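Local coordinates for structural PPIase-like protein L605 (Mimivirus, PDB 2OSE) that belongs to the cyclophilin family and may therefore catalyse cis-trans isomerisation of peptidyl-prolyl bonds, assembling as a homotrimer, at residues 75-84 with 195-203. Numbering follows the deposited sequence.
Sequences TYEGCKFHNV and YPTFSIGKC
Residues 76-81, mostly loop, pair antiparallel with strand 198-201 through a single beta bridge, lying along the edge of the strand whose other edge bonds to strand 16-23. Lys80 and Ser199 form a non-hydrogen-bonded pair, framed by Ile200 N to Cys79 O (2.8 Å) and the nearly straight Phe81 N to Phe198 O (2.8 Å, 172° at the hydrogen). Gly78 N adds a bond to Ile200 O (2.7 Å), leaving the type II turn Tyr76-Cys79 directly beside the strand. Beyond the bridge the backbones part, and a water spans the gap, donating to Phe81 O and accepting from Phe198 N.

Ile200 and Phe81 meet at about a right angle: CG1 of Ile200, anti to its own carbonyl carbon (chi1 -59°), lies 3.7 Å from CE2 of Phe81, while Phe198 O sits at the ring edge. On the turn side, Ile200 CD1 reaches CB of Tyr76 and CB of Cys79, both at 3.9 Å. Farther along, Val84 CG2 touches Tyr195 CD2 (3.7 Å). A loop laid along a barrel strand, with Phe81 buried between Ile21 of strand 16-23 and Ile90 of strand 89-92, and Tyr76 against helix 41-52, fits the closed antiparallel beta barrel of cyclophilins.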
ATOM      1  N   THR A  75      18.152 -17.350   0.898  1.00 37.66           N
ATOM      2  CA  THR A  75      17.798 -17.669  -0.494  1.00 35.94           C
ATOM      3  C   THR A  75      16.769 -16.693  -1.079  1.00 34.17           C
ATOM      4  O   THR A  75      16.014 -16.053  -0.348  1.00 33.35           O
ATOM      5  CB  THR A  75      17.312 -19.140  -0.646  1.00 35.87           C
ATOM      6  OG1 THR A  75      16.946 -19.391  -2.000  1.00 37.02           O
ATOM      7  CG2 THR A  75      16.104 -19.425   0.236  1.00 37.91           C
ATOM      8  N   TYR A  76      16.757 -16.574  -2.407  1.00 31.94           N
ATOM      9  CA  TYR A  76      15.735 -15.819  -3.097  1.00 29.83           C
ATOM     10  C   TYR A  76      14.468 -16.655  -3.194  1.00 29.78           C
ATOM     11  O   TYR A  76      13.421 -16.125  -3.445  1.00 29.37           O
ATOM     12  CB  TYR A  76      16.221 -15.440  -4.508  1.00 28.93           C
ATOM     13  CG  TYR A  76      17.060 -14.197  -4.576  1.00 27.70           C
ATOM     14  CD1 TYR A  76      16.625 -13.002  -3.966  1.00 26.32           C
ATOM     15  CD2 TYR A  76      18.270 -14.183  -5.271  1.00 25.44           C
ATOM     16  CE1 TYR A  76      17.387 -11.843  -4.045  1.00 25.07           C
ATOM     17  CE2 TYR A  76      19.040 -13.038  -5.348  1.00 23.98           C
ATOM     18  CZ  TYR A  76      18.586 -11.856  -4.734  1.00 25.95           C
ATOM     19  OH  TYR A  76      19.319 -10.686  -4.823  1.00 26.56           O
ATOM     20  N   GLU A  77      14.578 -17.970  -2.996  1.00 31.46           N
ATOM     21  CA  GLU A  77      13.450 -18.888  -3.090  1.00 31.89           C
ATOM     22  C   GLU A  77      12.385 -18.470  -2.072  1.00 32.53           C
ATOM     23  O   GLU A  77      12.669 -18.345  -0.889  1.00 31.96           O
ATOM     24  CB  GLU A  77      13.875 -20.350  -2.907  1.00 32.60           C
ATOM     25  CG  GLU A  77      12.649 -21.323  -2.929  1.00 34.04           C
ATOM     26  CD  GLU A  77      12.997 -22.815  -2.966  1.00 34.85           C
ATOM     27  OE1 GLU A  77      14.175 -23.204  -2.830  1.00 35.72           O
ATOM     28  OE2 GLU A  77      12.056 -23.612  -3.169  1.00 40.36           O
ATOM     29  N   GLY A  78      11.186 -18.172  -2.571  1.00 32.50           N
ATOM     30  CA  GLY A  78      10.072 -17.778  -1.724  1.00 33.81           C
ATOM     31  C   GLY A  78       9.830 -16.287  -1.693  1.00 33.84           C
ATOM     32  O   GLY A  78       8.747 -15.844  -1.311  1.00 34.86           O
ATOM     33  N   CYS A  79      10.829 -15.499  -2.097  1.00 33.53           N
ATOM     34  CA  CYS A  79      10.667 -14.041  -2.202  1.00 33.35           C
ATOM     35  C   CYS A  79       9.524 -13.643  -3.114  1.00 33.09           C
ATOM     36  O   CYS A  79       9.349 -14.221  -4.206  1.00 32.10           O
ATOM     37  CB  CYS A  79      11.935 -13.394  -2.738  1.00 33.41           C
ATOM     38  SG  CYS A  79      13.235 -13.359  -1.558  1.00 36.30           S
ATOM     39  N   LYS A  80       8.759 -12.645  -2.678  1.00 33.29           N
ATOM     40  CA  LYS A  80       7.684 -12.079  -3.492  1.00 34.22           C
ATOM     41  C   LYS A  80       8.227 -10.963  -4.376  1.00 33.28           C
ATOM     42  O   LYS A  80       9.223 -10.315  -4.037  1.00 32.42           O
ATOM     43  CB  LYS A  80       6.554 -11.522  -2.614  1.00 35.06           C
ATOM     44  CG  LYS A  80       5.986 -12.542  -1.604  1.00 37.39           C
ATOM     45  CD  LYS A  80       4.761 -11.980  -0.860  1.00 38.20           C
ATOM     46  CE  LYS A  80       4.200 -13.032   0.132  1.00 40.33           C
ATOM     47  NZ  LYS A  80       3.185 -12.366   1.037  1.00 46.10           N
ATOM     48  N   PHE A  81       7.575 -10.746  -5.514  1.00 32.67           N
ATOM     49  CA  PHE A  81       7.848  -9.568  -6.312  1.00 33.46           C
ATOM     50  C   PHE A  81       6.999  -8.471  -5.708  1.00 35.23           C
ATOM     51  O   PHE A  81       5.773  -8.503  -5.830  1.00 35.94           O
ATOM     52  CB  PHE A  81       7.576  -9.823  -7.803  1.00 31.89           C
ATOM     53  CG  PHE A  81       8.634 -10.687  -8.439  1.00 28.89           C
ATOM     54  CD1 PHE A  81       9.812 -10.109  -8.943  1.00 27.62           C
ATOM     55  CD2 PHE A  81       8.505 -12.060  -8.447  1.00 28.54           C
ATOM     56  CE1 PHE A  81      10.834 -10.916  -9.480  1.00 26.86           C
ATOM     57  CE2 PHE A  81       9.505 -12.878  -8.996  1.00 31.09           C
ATOM     58  CZ  PHE A  81      10.669 -12.298  -9.515  1.00 27.31           C
ATOM     59  N   HIS A  82       7.662  -7.532  -5.036  1.00 36.75           N
ATOM     60  CA  HIS A  82       6.986  -6.587  -4.113  1.00 37.97           C
ATOM     61  C   HIS A  82       6.609  -5.241  -4.716  1.00 38.98           C
ATOM     62  O   HIS A  82       5.736  -4.530  -4.180  1.00 40.96           O
ATOM     63  CB  HIS A  82       7.770  -6.428  -2.791  1.00 37.43           C
ATOM     64  CG  HIS A  82       9.170  -5.889  -2.935  1.00 36.17           C
ATOM     65  ND1 HIS A  82       9.442  -4.610  -3.369  1.00 35.59           N
ATOM     66  CD2 HIS A  82      10.369  -6.435  -2.618  1.00 34.60           C
ATOM     67  CE1 HIS A  82      10.742  -4.395  -3.333  1.00 34.57           C
ATOM     68  NE2 HIS A  82      11.330  -5.489  -2.885  1.00 35.90           N
ATOM     69  N   ASN A  83       7.258  -4.883  -5.822  1.00 38.82           N
ATOM     70  CA  ASN A  83       6.971  -3.656  -6.536  1.00 38.33           C
ATOM     71  C   ASN A  83       6.953  -4.108  -7.978  1.00 38.85           C
ATOM     72  O   ASN A  83       7.935  -4.751  -8.441  1.00 38.84           O
ATOM     73  CB  ASN A  83       8.096  -2.606  -6.366  1.00 38.26           C
ATOM     74  CG  ASN A  83       7.973  -1.770  -5.091  1.00 39.72           C
ATOM     75  OD1 ASN A  83       7.712  -0.571  -5.163  1.00 41.29           O
ATOM     76  ND2 ASN A  83       8.179  -2.389  -3.928  1.00 38.50           N
ATOM     77  N   VAL A  84       5.843  -3.827  -8.666  1.00 37.53           N
ATOM     78  CA  VAL A  84       5.625  -4.260 -10.046  1.00 36.49           C
ATOM     79  C   VAL A  84       4.953  -3.120 -10.769  1.00 36.42           C
ATOM     80  O   VAL A  84       4.082  -2.423 -10.193  1.00 37.21           O
ATOM     81  CB  VAL A  84       4.820  -5.584 -10.186  1.00 36.90           C
ATOM     82  CG1 VAL A  84       5.514  -6.747  -9.448  1.00 34.94           C
ATOM     83  CG2 VAL A  84       3.340  -5.424  -9.731  1.00 38.26           C
ATOM     84  N   TYR A 195      -3.241  -6.556  -8.324  1.00 43.42           N
ATOM     85  CA  TYR A 195      -2.380  -7.437  -9.071  1.00 43.11           C
ATOM     86  C   TYR A 195      -2.285  -8.785  -8.363  1.00 42.89           C
ATOM     87  O   TYR A 195      -2.402  -8.868  -7.131  1.00 42.01           O
ATOM     88  CB  TYR A 195      -0.973  -6.829  -9.214  1.00 44.73           C
ATOM     89  CG  TYR A 195      -0.881  -5.414  -9.794  1.00 46.01           C
ATOM     90  CD1 TYR A 195      -1.466  -5.090 -11.026  1.00 48.04           C
ATOM     91  CD2 TYR A 195      -0.180  -4.414  -9.113  1.00 46.98           C
ATOM     92  CE1 TYR A 195      -1.376  -3.775 -11.568  1.00 47.29           C
ATOM     93  CE2 TYR A 195      -0.072  -3.115  -9.635  1.00 47.96           C
ATOM     94  CZ  TYR A 195      -0.675  -2.801 -10.866  1.00 48.84           C
ATOM     95  OH  TYR A 195      -0.569  -1.510 -11.376  1.00 48.58           O
ATOM     96  N   PRO A 196      -2.045  -9.852  -9.143  1.00 42.26           N
ATOM     97  CA  PRO A 196      -1.687 -11.139  -8.553  1.00 41.98           C
ATOM     98  C   PRO A 196      -0.318 -11.047  -7.842  1.00 40.12           C
ATOM     99  O   PRO A 196       0.441 -10.143  -8.137  1.00 40.08           O
ATOM    100  CB  PRO A 196      -1.625 -12.078  -9.771  1.00 42.28           C
ATOM    101  CG  PRO A 196      -1.401 -11.178 -10.954  1.00 43.02           C
ATOM    102  CD  PRO A 196      -2.101  -9.900 -10.621  1.00 42.68           C
ATOM    103  N   THR A 197      -0.046 -11.931  -6.881  1.00 39.09           N
ATOM    104  CA  THR A 197       1.268 -11.961  -6.201  1.00 38.41           C
ATOM    105  C   THR A 197       2.218 -12.999  -6.800  1.00 36.38           C
ATOM    106  O   THR A 197       2.012 -14.208  -6.678  1.00 37.61           O
ATOM    107  CB  THR A 197       1.131 -12.107  -4.680  1.00 38.72           C
ATOM    108  OG1 THR A 197       0.543 -10.911  -4.175  1.00 41.99           O
ATOM    109  CG2 THR A 197       2.513 -12.274  -4.002  1.00 39.45           C
ATOM    110  N   PHE A 198       3.265 -12.513  -7.466  1.00 34.26           N
ATOM    111  CA  PHE A 198       4.288 -13.389  -8.035  1.00 31.03           C
ATOM    112  C   PHE A 198       5.389 -13.650  -7.032  1.00 30.22           C
ATOM    113  O   PHE A 198       5.723 -12.792  -6.211  1.00 30.39           O
ATOM    114  CB  PHE A 198       4.877 -12.738  -9.308  1.00 30.12           C
ATOM    115  CG  PHE A 198       3.864 -12.544 -10.391  1.00 29.15           C
ATOM    116  CD1 PHE A 198       3.458 -13.614 -11.178  1.00 28.89           C
ATOM    117  CD2 PHE A 198       3.293 -11.314 -10.607  1.00 26.59           C
ATOM    118  CE1 PHE A 198       2.510 -13.433 -12.170  1.00 27.97           C
ATOM    119  CE2 PHE A 198       2.330 -11.131 -11.611  1.00 26.21           C
ATOM    120  CZ  PHE A 198       1.940 -12.172 -12.376  1.00 26.40           C
ATOM    121  N   SER A 199       6.008 -14.817  -7.124  1.00 29.85           N
ATOM    122  CA  SER A 199       7.140 -15.091  -6.245  1.00 28.39           C
ATOM    123  C   SER A 199       8.180 -15.908  -6.960  1.00 27.78           C
ATOM    124  O   SER A 199       7.921 -16.447  -8.049  1.00 27.54           O
ATOM    125  CB  SER A 199       6.674 -15.813  -4.973  1.00 29.02           C
ATOM    126  OG  SER A 199       5.902 -16.939  -5.340  1.00 30.42           O
ATOM    127  N   ILE A 200       9.348 -16.007  -6.343  1.00 26.32           N
ATOM    128  CA  ILE A 200      10.433 -16.840  -6.846  1.00 27.23           C
ATOM    129  C   ILE A 200      10.259 -18.252  -6.285  1.00 29.02           C
ATOM    130  O   ILE A 200      10.042 -18.412  -5.058  1.00 30.12           O
ATOM    131  CB  ILE A 200      11.827 -16.238  -6.445  1.00 26.92           C
ATOM    132  CG1 ILE A 200      11.960 -14.806  -7.009  1.00 27.56           C
ATOM    133  CG2 ILE A 200      12.975 -17.138  -6.874  1.00 27.12           C
ATOM    134  CD1 ILE A 200      13.187 -13.956  -6.398  1.00 25.77           C
ATOM    135  N   GLY A 201      10.316 -19.254  -7.166  1.00 28.03           N
ATOM    136  CA  GLY A 201      10.351 -20.659  -6.766  1.00 27.16           C
ATOM    137  C   GLY A 201      11.768 -21.164  -6.692  1.00 27.34           C
ATOM    138  O   GLY A 201      12.654 -20.444  -6.235  1.00 26.86           O
ATOM    139  N   LYS A 202      12.005 -22.407  -7.116  1.00 27.65           N
ATOM    140  CA  LYS A 202      13.365 -22.926  -7.110  1.00 29.38           C
ATOM    141  C   LYS A 202      14.313 -21.984  -7.863  1.00 28.68           C
ATOM    142  O   LYS A 202      13.932 -21.377  -8.859  1.00 28.25           O
ATOM    143  CB  LYS A 202      13.441 -24.333  -7.744  1.00 30.75           C
ATOM    144  CG  LYS A 202      12.977 -25.495  -6.863  1.00 31.05           C
ATOM    145  CD  LYS A 202      13.606 -26.836  -7.372  1.00 33.67           C
ATOM    146  CE  LYS A 202      13.314 -27.993  -6.426  1.00 41.46           C
ATOM    147  NZ  LYS A 202      14.270 -28.030  -5.242  1.00 47.88           N
ATOM    148  N   CYS A 203      15.543 -21.869  -7.372  1.00 28.03           N
ATOM    149  CA  CYS A 203      16.541 -21.042  -8.013  1.00 27.41           C
ATOM    150  C   CYS A 203      17.898 -21.692  -7.763  1.00 27.02           C
ATOM    151  O   CYS A 203      18.040 -22.579  -6.898  1.00 26.50           O
ATOM    152  CB  CYS A 203      16.466 -19.581  -7.530  1.00 27.72           C
ATOM    153  SG  CYS A 203      16.633 -19.350  -5.759  1.00 30.07           S
TER
HETATM  154  O   HOH W   1      16.086 -23.190  -4.696  1.00 32.69           O
HETATM  155  O   HOH W   2       4.013  -9.793  -7.445  1.00 31.71           O